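Local coordinates for tRNA threonylcarbamoyladenosine biosynthesis protein TsaB (Pseudomonas aeruginosa, PDB 5BR9) that probably takes part in making the threonylcarbamoyladenosine modification of tRNA, as a TsaB-type member of the KAE1/TsaD family, at residues T11-D16 with V60-V65; R31-Y36 with R52-E57; A21-L26 with P194-L199. All coordinates share one frame; numbering follows the deposited sequence. Where two conformers were deposited one is given.

All three contacts sit on the N-terminal mixed sheet, where strands 31-38, 21-28 and 12-16 are antiparallel neighbours. Interaction 1 joins the start of strand 12-16 to the loop before strand 67-71. Interaction 2, centred about 9 Å away, sets strand 31-38 against helix 43-58; along the chain it is nested within the loops closed by both other contacts. Interaction 3, centred about 10 Å from interaction 2 and 13 Å from interaction 1, brings helix 196-208 onto strand 21-28, its segments alternating with those of interaction 1. V24 and L26 touch L54 of helix 43-58, while S23 and A25 touch A196: the helices cover opposite faces of a sheet consistent with the actin-like ATPase fold.

Interaction 1 of 3, residues T11-D16 with V60-V65; sequences TLLALD and VALSAV
T11 meets the 3-10 turn of segment 60-65 with its side chain, and the polar part of that meeting runs through water. Its CB lies 3.3 Å from A64 O, a close van der Waals approach to the carbonyl. One step out, OG1 is 3.8 Å from A64 O, and a water spans the gap: it lies 2.7 Å from T11 OG1 and donates to A64 O at 2.8 Å. The methyl CG2, anti to the backbone N (OG1 has chi1 -60°), is 3.7 Å from A64 O and 4.1 Å from V65 CA, with V60 CG1 slightly farther off. The backbone N of T11 is held separately by D66.

The contact lies where strand 12-16 and strand 67-71 start side by side as parallel neighbours in the sheet, the chain between them having passed through two further strands and helix 43-58. Two residues along, L13 turns to the same side: its CB packs 4.0 Å from V65 CG1. Its CG lies anti to the backbone N (chi1 -180°), and CD2 reaches the methyl L62 CD1 at 4.4 Å, a loose contact. L62 also packs on L55 of helix 43-58 and on A93 of the second subunit.

Interaction 2 of 3, residues R31-Y36 with R52-E57; sequences RALSHY and RDLLDE
A histidine-carboxylate hydrogen bond, from H35 NE2 to E57 OE1, ties an outermost strand of the sheet to a helix at the protein surface. Its modelled length of 2.5 Å is doubtful, since H35 was deposited in two conformers. The two elements belong to the N-terminal mixed sheet and its covering helices, consistent with the actin-like ATPase fold: strand 31-38 is the outermost strand on its side of the sheet within this chain, and helix 43-58 packs against the sheet face. The axes of the short segments approach to 9.2 Å and run roughly antiparallel, 147° between their N-to-C directions.

The H35 and E57 side chains reach for each other across the surface. The N-H...O angle is 154°, and OE1 stays near the imidazole plane, so the carboxylate meets the ring at its edge. On the glutamate side the syn lone pair of OE1 is used, while the ring and carboxylate planes are turned 32° apart. E57 gets there with an extended chain, CG being anti to the backbone N.

Beneath the polar pair, L54 carries the apolar part of the contact, its CD1 touching both L33 and H35. It also packs on L26 of strand 21-28, the next strand in the sheet. The L33 and L54 side chains lie alongside, pointing opposite ways, with L33 CD2 3.7 Å from L54 CD1. The same L33 methyl comes within 3.8 Å of E57 OE1, giving the carboxylate an apolar flank. L54 CD1 also reaches the imidazole at its edge, 3.5 Å from H35 CD2.

Interaction 3 of 3, residues A21-L26 with P194-L199; sequences ACSVAL and PHAEDL
The N-terminus of helix 196-208 is docked onto a face of strand 21-28, and S23 and A196 make the central meeting. A196 N donates to S23 OG over 2.9 Å, with an N-H...O angle of 143°. A chi1 of 66° swings the S23 hydroxyl off the strand to meet this first N-H of the helix. A water 2.8 Å from S23 OG donates to P194 O, tying the hydroxyl to the loop too.

The A196 methyl lies over the strand, 3.5 Å from V24 N. The A25 methyl comes up beside it, 3.8 Å from A196 CB, and also lies 3.4 Å from A196 O. Consistent with small side chains at the interface, the CA atoms of V24 and A196 are 5.2 Å apart.

H195 is the N-cap: its ND1 accepts from E197 N at 3.1 Å, with the donor near the ring plane, and its ring stacks on Y36 of strand 31-38. D198 makes a salt bridge to R113 of helix 103-115. The N-capped helix 196-208 thus packs on the N-terminal sheet, in a domain consistent with the actin-like ATPase fold.

Interaction 1 of 3, residues T11-D16 with V60-V65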
ATOM      1  N   THR A  11       8.774   2.440  23.226  1.00 26.21           N
ATOM      2  CA  THR A  11       8.367   1.210  22.587  1.00 24.37           C
ATOM      3  C   THR A  11       8.219   1.502  21.100  1.00 23.38           C
ATOM      4  O   THR A  11       7.414   2.330  20.708  1.00 33.49           O
ATOM      5  CB  THR A  11       7.068   0.652  23.204  1.00 23.90           C
ATOM      6  OG1 THR A  11       7.290   0.393  24.596  1.00 32.14           O
ATOM      7  CG2 THR A  11       6.672  -0.650  22.544  1.00 22.43           C
ATOM      8  N   LEU A  12       9.046   0.856  20.288  1.00 29.69           N
ATOM      9  CA  LEU A  12       9.074   1.095  18.838  1.00 28.03           C
ATOM     10  C   LEU A  12       8.836  -0.175  18.046  1.00 22.70           C
ATOM     11  O   LEU A  12       9.425  -1.217  18.332  1.00 27.65           O
ATOM     12  CB  LEU A  12      10.418   1.704  18.398  1.00 23.10           C
ATOM     13  CG  LEU A  12      10.833   3.050  18.978  1.00 25.86           C
ATOM     14  CD1 LEU A  12      12.232   3.444  18.475  1.00 26.71           C
ATOM     15  CD2 LEU A  12       9.785   4.145  18.650  1.00 25.89           C
ATOM     16  N   LEU A  13       8.016  -0.054  17.011  1.00 25.81           N
ATOM     17  CA  LEU A  13       7.720  -1.160  16.102  1.00 25.01           C
ATOM     18  C   LEU A  13       8.401  -0.876  14.757  1.00 29.10           C
ATOM     19  O   LEU A  13       8.329   0.246  14.230  1.00 27.43           O
ATOM     20  CB  LEU A  13       6.188  -1.323  15.922  1.00 20.38           C
ATOM     21  CG  LEU A  13       5.674  -2.440  15.010  1.00 26.87           C
ATOM     22  CD1 LEU A  13       6.055  -3.809  15.590  1.00 24.51           C
ATOM     23  CD2 LEU A  13       4.157  -2.342  14.788  1.00 25.16           C
ATOM     24  N   ALA A  14       9.070  -1.888  14.217  1.00 23.60           N
ATOM     25  CA  ALA A  14       9.783  -1.750  12.959  1.00 25.69           C
ATOM     26  C   ALA A  14       9.390  -2.857  11.993  1.00 29.68           C
ATOM     27  O   ALA A  14       9.163  -3.993  12.406  1.00 23.18           O
ATOM     28  CB  ALA A  14      11.287  -1.769  13.188  1.00 20.76           C
ATOM     29  N   LEU A  15       9.240  -2.513  10.721  1.00 29.26           N
ATOM     30  CA  LEU A  15       8.957  -3.520   9.708  1.00 26.26           C
ATOM     31  C   LEU A  15       9.626  -3.214   8.363  1.00 29.88           C
ATOM     32  O   LEU A  15       9.777  -2.050   7.973  1.00 27.73           O
ATOM     33  CB  LEU A  15       7.463  -3.724   9.557  1.00 31.66           C
ATOM     34  CG  LEU A  15       6.549  -2.622   9.101  1.00 34.01           C
ATOM     35  CD1 LEU A  15       6.561  -2.581   7.574  1.00 35.31           C
ATOM     36  CD2 LEU A  15       5.158  -2.951   9.658  1.00 30.41           C
ATOM     37  N   ASP A  16      10.039  -4.265   7.660  1.00 25.03           N
ATOM     38  CA  ASP A  16      10.606  -4.079   6.344  1.00 26.08           C
ATOM     39  C   ASP A  16      10.094  -5.136   5.361  1.00 30.42           C
ATOM     40  O   ASP A  16      10.126  -6.331   5.636  1.00 29.08           O
ATOM     41  CB  ASP A  16      12.128  -4.115   6.410  1.00 24.01           C
ATOM     42  CG  ASP A  16      12.760  -3.523   5.165  1.00 36.83           C
ATOM     43  OD1 ASP A  16      13.089  -2.322   5.193  1.00 42.20           O
ATOM     44  OD2 ASP A  16      12.892  -4.235   4.150  1.00 37.06           O
ATOM     45  N   VAL A  60       3.279  -7.581  24.451  1.00 27.89           N
ATOM     46  CA  VAL A  60       3.093  -6.145  24.271  1.00 26.63           C
ATOM     47  C   VAL A  60       1.844  -5.853  23.440  1.00 33.33           C
ATOM     48  O   VAL A  60       1.635  -6.462  22.378  1.00 30.62           O
ATOM     49  CB  VAL A  60       4.349  -5.493  23.633  1.00 25.46           C
ATOM     50  CG1 VAL A  60       4.084  -4.028  23.302  1.00 24.32           C
ATOM     51  CG2 VAL A  60       5.537  -5.610  24.579  1.00 25.96           C
ATOM     52  N   ALA A  61       1.018  -4.928  23.929  1.00 26.02           N
ATOM     53  CA  ALA A  61      -0.170  -4.499  23.194  1.00 29.62           C
ATOM     54  C   ALA A  61       0.203  -3.447  22.167  1.00 30.78           C
ATOM     55  O   ALA A  61       1.127  -2.653  22.383  1.00 28.66           O
ATOM     56  CB  ALA A  61      -1.229  -3.955  24.129  1.00 26.16           C
ATOM     57  N   LEU A  62      -0.525  -3.443  21.055  1.00 28.74           N
ATOM     58  CA  LEU A  62      -0.292  -2.472  20.000  1.00 28.67           C
ATOM     59  C   LEU A  62      -0.396  -1.048  20.572  1.00 31.26           C
ATOM     60  O   LEU A  62       0.360  -0.153  20.170  1.00 21.64           O
ATOM     61  CB  LEU A  62      -1.278  -2.681  18.838  1.00 32.80           C
ATOM     62  CG  LEU A  62      -0.984  -1.864  17.570  1.00 35.15           C
ATOM     63  CD1 LEU A  62       0.384  -2.226  16.986  1.00 25.77           C
ATOM     64  CD2 LEU A  62      -2.079  -2.060  16.534  1.00 29.65           C
ATOM     65  N   SER A  63      -1.296  -0.841  21.530  1.00 22.97           N
ATOM     66  CA  SER A  63      -1.487   0.504  22.081  1.00 22.80           C
ATOM     67  C   SER A  63      -0.248   1.035  22.810  1.00 22.70           C
ATOM     68  O   SER A  63      -0.109   2.240  22.999  1.00 31.63           O
ATOM     69  CB  SER A  63      -2.683   0.539  23.028  1.00 23.73           C
ATOM     70  OG  SER A  63      -2.522  -0.359  24.110  1.00 29.62           O
ATOM     71  N   ALA A  64       0.678   0.147  23.162  1.00 26.37           N
ATOM     72  CA  ALA A  64       1.894   0.544  23.878  1.00 27.97           C
ATOM     73  C   ALA A  64       2.964   1.123  22.940  1.00 27.06           C
ATOM     74  O   ALA A  64       3.942   1.728  23.401  1.00 30.94           O
ATOM     75  CB  ALA A  64       2.471  -0.661  24.636  1.00 23.83           C
ATOM     76  N   VAL A  65       2.761   0.953  21.635  1.00 28.15           N
ATOM     77  CA  VAL A  65       3.711   1.411  20.611  1.00 28.05           C
ATOM     78  C   VAL A  65       3.736   2.936  20.490  1.00 28.29           C
ATOM     79  O   VAL A  65       2.691   3.582  20.325  1.00 28.30           O
ATOM     80  CB  VAL A  65       3.388   0.756  19.249  1.00 30.06           C
ATOM     81  CG1 VAL A  65       4.214   1.373  18.127  1.00 19.75           C
ATOM     82  CG2 VAL A  65       3.590  -0.764  19.318  1.00 26.06           C
TER
HETATM   83  O   HOH W   1       5.286   1.734  25.823  1.00 29.40           O

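Interaction 2 of 3, residues R31-Y36 with R52-E57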
ATOM      1  N   ARG A  31      14.821  -3.781  25.304  1.00 37.62           N
ATOM      2  CA  ARG A  31      15.107  -5.077  24.701  1.00 34.73           C
ATOM      3  C   ARG A  31      14.631  -5.087  23.252  1.00 30.62           C
ATOM      4  O   ARG A  31      13.566  -4.555  22.944  1.00 38.26           O
ATOM      5  CB  ARG A  31      14.432  -6.208  25.479  1.00 50.04           C
ATOM      6  CG  ARG A  31      15.025  -6.493  26.843  1.00 60.51           C
ATOM      7  CD  ARG A  31      14.247  -7.595  27.580  1.00 74.14           C
ATOM      8  NE  ARG A  31      13.194  -7.082  28.465  1.00 83.20           N
ATOM      9  CZ  ARG A  31      11.915  -6.935  28.118  1.00 86.77           C
ATOM     10  NH1 ARG A  31      11.503  -7.254  26.894  1.00 87.28           N
ATOM     11  NH2 ARG A  31      11.044  -6.464  29.000  1.00 87.08           N
ATOM     12  N   ALA A  32      15.429  -5.668  22.362  1.00 28.15           N
ATOM     13  CA  ALA A  32      15.046  -5.776  20.958  1.00 35.30           C
ATOM     14  C   ALA A  32      14.614  -7.211  20.674  1.00 32.83           C
ATOM     15  O   ALA A  32      15.192  -8.159  21.201  1.00 36.54           O
ATOM     16  CB  ALA A  32      16.204  -5.343  20.028  1.00 21.84           C
ATOM     17  N   LEU A  33      13.562  -7.354  19.878  1.00 29.21           N
ATOM     18  CA  LEU A  33      13.044  -8.661  19.483  1.00 27.51           C
ATOM     19  C   LEU A  33      12.716  -8.596  17.985  1.00 34.10           C
ATOM     20  O   LEU A  33      12.121  -7.619  17.532  1.00 32.49           O
ATOM     21  CB  LEU A  33      11.807  -9.008  20.304  1.00 32.96           C
ATOM     22  CG  LEU A  33      11.322 -10.444  20.196  1.00 45.64           C
ATOM     23  CD1 LEU A  33      12.307 -11.359  20.899  1.00 49.73           C
ATOM     24  CD2 LEU A  33       9.934 -10.584  20.776  1.00 49.73           C
ATOM     25  N   SER A  34      13.112  -9.594  17.202  1.00 30.63           N
ATOM     26  CA  SER A  34      12.837  -9.535  15.768  1.00 33.18           C
ATOM     27  C   SER A  34      12.512 -10.894  15.185  1.00 37.40           C
ATOM     28  O   SER A  34      12.826 -11.926  15.779  1.00 34.62           O
ATOM     29  CB  SER A  34      14.020  -8.924  14.993  1.00 29.24           C
ATOM     30  OG  SER A  34      15.171  -9.755  15.039  1.00 30.43           O
ATOM     31  N   HIS A  35      11.859 -10.868  14.024  1.00 34.08           N
ATOM     32  CA  HIS A  35      11.628 -12.082  13.256  0.53 35.22           C
ATOM     33  C   HIS A  35      11.741 -11.777  11.765  1.00 36.18           C
ATOM     34  O   HIS A  35      11.386 -10.692  11.297  1.00 31.96           O
ATOM     35  CB  HIS A  35      10.274 -12.705  13.608  0.53 36.07           C
ATOM     36  CG  HIS A  35      10.254 -13.363  14.960  0.53 41.40           C
ATOM     37  ND1 HIS A  35      10.880 -14.565  15.213  0.53 42.83           N
ATOM     38  CD2 HIS A  35       9.705 -12.971  16.134  0.53 40.75           C
ATOM     39  CE1 HIS A  35      10.709 -14.889  16.482  0.53 40.33           C
ATOM     40  NE2 HIS A  35      10.004 -13.935  17.063  0.53 36.63           N
ATOM     41  N   TYR A  36      12.271 -12.748  11.035  1.00 32.95           N
ATOM     42  CA  TYR A  36      12.708 -12.553   9.664  1.00 37.52           C
ATOM     43  C   TYR A  36      12.343 -13.788   8.824  1.00 37.54           C
ATOM     44  O   TYR A  36      12.640 -14.911   9.211  1.00 33.79           O
ATOM     45  CB  TYR A  36      14.225 -12.285   9.686  1.00 37.70           C
ATOM     46  CG  TYR A  36      14.967 -12.068   8.379  1.00 40.17           C
ATOM     47  CD1 TYR A  36      15.335 -10.784   7.969  1.00 39.16           C
ATOM     48  CD2 TYR A  36      15.376 -13.146   7.598  1.00 37.10           C
ATOM     49  CE1 TYR A  36      16.055 -10.576   6.791  1.00 44.05           C
ATOM     50  CE2 TYR A  36      16.093 -12.946   6.412  1.00 43.15           C
ATOM     51  CZ  TYR A  36      16.432 -11.663   6.013  1.00 44.28           C
ATOM     52  OH  TYR A  36      17.150 -11.470   4.848  1.00 45.32           O
ATOM     53  N   ARG A  52       1.440  -9.422  14.645  1.00 26.53           N
ATOM     54  CA  ARG A  52       0.618  -9.931  15.736  0.57 30.52           C
ATOM     55  C   ARG A  52       1.455 -10.894  16.581  1.00 36.67           C
ATOM     56  O   ARG A  52       1.490 -10.785  17.807  1.00 36.13           O
ATOM     57  CB  ARG A  52      -0.649 -10.604  15.182  0.57 33.98           C
ATOM     58  CG  ARG A  52      -1.552 -11.337  16.186  0.57 38.09           C
ATOM     59  CD  ARG A  52      -1.842 -10.539  17.462  0.57 43.43           C
ATOM     60  NE  ARG A  52      -2.286  -9.166  17.228  0.57 46.68           N
ATOM     61  CZ  ARG A  52      -2.244  -8.220  18.157  0.57 38.18           C
ATOM     62  NH1 ARG A  52      -1.777  -8.520  19.357  0.57 34.19           N
ATOM     63  NH2 ARG A  52      -2.655  -6.986  17.892  0.57 24.91           N
ATOM     64  N   ASP A  53       2.144 -11.818  15.914  1.00 27.19           N
ATOM     65  CA  ASP A  53       2.952 -12.827  16.606  1.00 31.24           C
ATOM     66  C   ASP A  53       4.073 -12.207  17.435  1.00 28.09           C
ATOM     67  O   ASP A  53       4.356 -12.660  18.547  1.00 34.83           O
ATOM     68  CB  ASP A  53       3.556 -13.822  15.608  1.00 30.77           C
ATOM     69  CG  ASP A  53       2.526 -14.784  15.027  1.00 49.41           C
ATOM     70  OD1 ASP A  53       1.361 -14.800  15.493  1.00 52.45           O
ATOM     71  OD2 ASP A  53       2.889 -15.518  14.083  1.00 48.86           O
ATOM     72  N   LEU A  54       4.722 -11.191  16.878  1.00 27.64           N
ATOM     73  CA  LEU A  54       5.828 -10.529  17.556  1.00 30.51           C
ATOM     74  C   LEU A  54       5.318  -9.824  18.816  1.00 30.05           C
ATOM     75  O   LEU A  54       5.870  -9.988  19.912  1.00 33.08           O
ATOM     76  CB  LEU A  54       6.506  -9.526  16.629  1.00 23.33           C
ATOM     77  CG  LEU A  54       7.731  -8.802  17.199  1.00 29.85           C
ATOM     78  CD1 LEU A  54       8.890  -9.763  17.355  1.00 28.27           C
ATOM     79  CD2 LEU A  54       8.142  -7.627  16.321  1.00 36.29           C
ATOM     80  N   LEU A  55       4.258  -9.044  18.652  1.00 24.55           N
ATOM     81  CA  LEU A  55       3.658  -8.354  19.783  1.00 23.56           C
ATOM     82  C   LEU A  55       3.194  -9.377  20.805  1.00 26.59           C
ATOM     83  O   LEU A  55       3.431  -9.220  21.999  1.00 33.16           O
ATOM     84  CB  LEU A  55       2.484  -7.488  19.346  1.00 24.59           C
ATOM     85  CG  LEU A  55       2.804  -6.264  18.501  1.00 30.91           C
ATOM     86  CD1 LEU A  55       1.487  -5.670  18.048  1.00 19.47           C
ATOM     87  CD2 LEU A  55       3.588  -5.258  19.307  1.00 21.21           C
ATOM     88  N   ASP A  56       2.583 -10.454  20.335  1.00 27.87           N
ATOM     89  CA  ASP A  56       2.072 -11.459  21.267  1.00 33.81           C
ATOM     90  C   ASP A  56       3.195 -12.183  22.002  1.00 36.63           C
ATOM     91  O   ASP A  56       3.076 -12.447  23.190  1.00 39.78           O
ATOM     92  CB  ASP A  56       1.167 -12.458  20.543  1.00 29.95           C
ATOM     93  CG  ASP A  56      -0.209 -11.879  20.243  1.00 44.49           C
ATOM     94  OD1 ASP A  56      -0.440 -10.670  20.530  1.00 35.89           O
ATOM     95  OD2 ASP A  56      -1.064 -12.637  19.735  1.00 42.57           O
ATOM     96  N   GLU A  57       4.294 -12.470  21.311  1.00 37.11           N
ATOM     97  CA  GLU A  57       5.431 -13.150  21.932  1.00 34.41           C
ATOM     98  C   GLU A  57       6.068 -12.291  23.031  1.00 36.39           C
ATOM     99  O   GLU A  57       6.529 -12.808  24.046  1.00 36.40           O
ATOM    100  CB  GLU A  57       6.480 -13.513  20.877  1.00 34.27           C
ATOM    101  CG  GLU A  57       7.790 -14.079  21.444  1.00 45.52           C
ATOM    102  CD  GLU A  57       8.862 -14.312  20.375  1.00 56.56           C
ATOM    103  OE1 GLU A  57       8.681 -13.871  19.215  1.00 59.76           O
ATOM    104  OE2 GLU A  57       9.895 -14.939  20.703  1.00 57.57           O
TER

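Interaction 3 of 3, residues A21-L26 with P194-L199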
ATOM      1  N   ALA A  21      12.581 -10.667   1.513  1.00 38.87           N
ATOM      2  CA  ALA A  21      12.555 -10.855   2.959  1.00 38.35           C
ATOM      3  C   ALA A  21      11.465  -9.991   3.587  1.00 44.95           C
ATOM      4  O   ALA A  21      11.242  -8.843   3.179  1.00 47.48           O
ATOM      5  CB  ALA A  21      13.913 -10.520   3.580  1.00 31.60           C
ATOM      6  N   CYS A  22      10.770 -10.567   4.560  1.00 32.21           N
ATOM      7  CA  CYS A  22       9.789  -9.846   5.339  1.00 30.20           C
ATOM      8  C   CYS A  22      10.217  -9.900   6.807  1.00 28.88           C
ATOM      9  O   CYS A  22      10.466 -10.978   7.352  1.00 31.76           O
ATOM     10  CB  CYS A  22       8.394 -10.441   5.144  1.00 37.59           C
ATOM     11  SG  CYS A  22       7.093  -9.478   5.939  1.00 44.50           S
ATOM     12  N   SER A  23      10.352  -8.756   7.457  1.00 27.22           N
ATOM     13  CA  SER A  23      10.822  -8.815   8.830  1.00 24.13           C
ATOM     14  C   SER A  23      10.205  -7.729   9.697  1.00 31.63           C
ATOM     15  O   SER A  23       9.782  -6.669   9.202  1.00 26.43           O
ATOM     16  CB  SER A  23      12.351  -8.742   8.876  1.00 24.63           C
ATOM     17  OG  SER A  23      12.823  -7.498   8.422  1.00 35.40           O
ATOM     18  N   VAL A  24      10.110  -8.037  10.989  1.00 22.18           N
ATOM     19  CA  VAL A  24       9.490  -7.150  11.955  1.00 24.96           C
ATOM     20  C   VAL A  24      10.353  -7.139  13.209  1.00 26.32           C
ATOM     21  O   VAL A  24      11.000  -8.124  13.548  1.00 30.07           O
ATOM     22  CB  VAL A  24       8.035  -7.588  12.265  1.00 30.82           C
ATOM     23  CG1 VAL A  24       7.177  -7.582  10.983  1.00 27.01           C
ATOM     24  CG2 VAL A  24       8.015  -8.974  12.907  1.00 30.45           C
ATOM     25  N   ALA A  25      10.363  -6.028  13.916  1.00 22.52           N
ATOM     26  CA  ALA A  25      11.183  -5.953  15.110  1.00 20.77           C
ATOM     27  C   ALA A  25      10.494  -5.046  16.103  1.00 21.44           C
ATOM     28  O   ALA A  25       9.664  -4.206  15.731  1.00 25.34           O
ATOM     29  CB  ALA A  25      12.599  -5.464  14.782  1.00 21.38           C
ATOM     30  N   LEU A  26      10.804  -5.255  17.372  1.00 26.84           N
ATOM     31  CA  LEU A  26      10.153  -4.527  18.437  1.00 23.34           C
ATOM     32  C   LEU A  26      11.158  -4.156  19.495  1.00 28.02           C
ATOM     33  O   LEU A  26      11.951  -5.007  19.930  1.00 23.79           O
ATOM     34  CB  LEU A  26       9.035  -5.373  19.035  1.00 22.99           C
ATOM     35  CG  LEU A  26       8.298  -4.724  20.199  1.00 29.42           C
ATOM     36  CD1 LEU A  26       7.441  -3.593  19.682  1.00 36.43           C
ATOM     37  CD2 LEU A  26       7.438  -5.749  20.889  1.00 27.70           C
ATOM     38  N   PRO A 194      18.086  -6.006   3.808  1.00 27.08           N
ATOM     39  CA  PRO A 194      17.640  -5.259   4.987  1.00 29.89           C
ATOM     40  C   PRO A 194      17.052  -6.170   6.058  1.00 28.59           C
ATOM     41  O   PRO A 194      16.491  -7.192   5.730  1.00 35.25           O
ATOM     42  CB  PRO A 194      16.565  -4.326   4.426  1.00 29.69           C
ATOM     43  CG  PRO A 194      16.927  -4.155   3.014  1.00 29.57           C
ATOM     44  CD  PRO A 194      17.470  -5.480   2.574  1.00 26.71           C
ATOM     45  N   HIS A 195      17.189  -5.794   7.320  1.00 29.43           N
ATOM     46  CA  HIS A 195      16.689  -6.587   8.436  1.00 25.62           C
ATOM     47  C   HIS A 195      16.022  -5.619   9.434  1.00 29.56           C
ATOM     48  O   HIS A 195      16.604  -4.593   9.806  1.00 30.12           O
ATOM     49  CB  HIS A 195      17.846  -7.356   9.062  1.00 27.91           C
ATOM     50  CG  HIS A 195      17.442  -8.466   9.971  1.00 33.93           C
ATOM     51  ND1 HIS A 195      16.658  -8.270  11.088  1.00 40.28           N
ATOM     52  CD2 HIS A 195      17.773  -9.778   9.970  1.00 34.17           C
ATOM     53  CE1 HIS A 195      16.484  -9.424  11.708  1.00 32.75           C
ATOM     54  NE2 HIS A 195      17.159 -10.353  11.055  1.00 30.83           N
ATOM     55  N   ALA A 196      14.793  -5.917   9.841  1.00 30.67           N
ATOM     56  CA  ALA A 196      14.051  -5.031  10.738  1.00 28.35           C
ATOM     57  C   ALA A 196      14.797  -4.755  12.048  1.00 29.55           C
ATOM     58  O   ALA A 196      14.621  -3.697  12.662  1.00 27.86           O
ATOM     59  CB  ALA A 196      12.686  -5.612  11.029  1.00 27.79           C
ATOM     60  N   GLU A 197      15.628  -5.699  12.475  1.00 19.87           N
ATOM     61  CA  GLU A 197      16.444  -5.494  13.678  1.00 28.79           C
ATOM     62  C   GLU A 197      17.339  -4.253  13.550  1.00 27.34           C
ATOM     63  O   GLU A 197      17.503  -3.472  14.494  1.00 26.43           O
ATOM     64  CB  GLU A 197      17.298  -6.722  13.971  1.00 31.31           C
ATOM     65  CG  GLU A 197      18.257  -6.510  15.130  1.00 47.00           C
ATOM     66  CD  GLU A 197      19.063  -7.743  15.483  1.00 59.04           C
ATOM     67  OE1 GLU A 197      18.904  -8.787  14.815  1.00 63.29           O
ATOM     68  OE2 GLU A 197      19.860  -7.663  16.439  1.00 66.18           O
ATOM     69  N   ASP A 198      17.919  -4.068  12.372  1.00 23.11           N
ATOM     70  CA  ASP A 198      18.808  -2.933  12.149  1.00 28.80           C
ATOM     71  C   ASP A 198      18.013  -1.674  11.800  1.00 30.48           C
ATOM     72  O   ASP A 198      18.432  -0.555  12.125  1.00 24.25           O
ATOM     73  CB  ASP A 198      19.829  -3.293  11.073  1.00 25.98           C
ATOM     74  CG  ASP A 198      20.568  -4.576  11.415  1.00 33.85           C
ATOM     75  OD1 ASP A 198      21.366  -4.567  12.386  1.00 31.10           O
ATOM     76  OD2 ASP A 198      20.315  -5.605  10.750  1.00 35.82           O
ATOM     77  N   LEU A 199      16.848  -1.867  11.181  1.00 24.41           N
ATOM     78  CA  LEU A 199      15.885  -0.778  11.016  1.00 25.20           C
ATOM     79  C   LEU A 199      15.500  -0.222  12.385  1.00 24.12           C
ATOM     80  O   LEU A 199      15.434   0.990  12.579  1.00 24.55           O
ATOM     81  CB  LEU A 199      14.638  -1.264  10.281  1.00 21.58           C
ATOM     82  CG  LEU A 199      13.400  -0.359  10.324  1.00 19.70           C
ATOM     83  CD1 LEU A 199      13.707   0.965   9.695  1.00 16.78           C
ATOM     84  CD2 LEU A 199      12.258  -1.027   9.571  1.00 21.31           C
TER
HETATM   85  O   HOH W   2      13.438  -7.746   5.720  1.00 50.33           O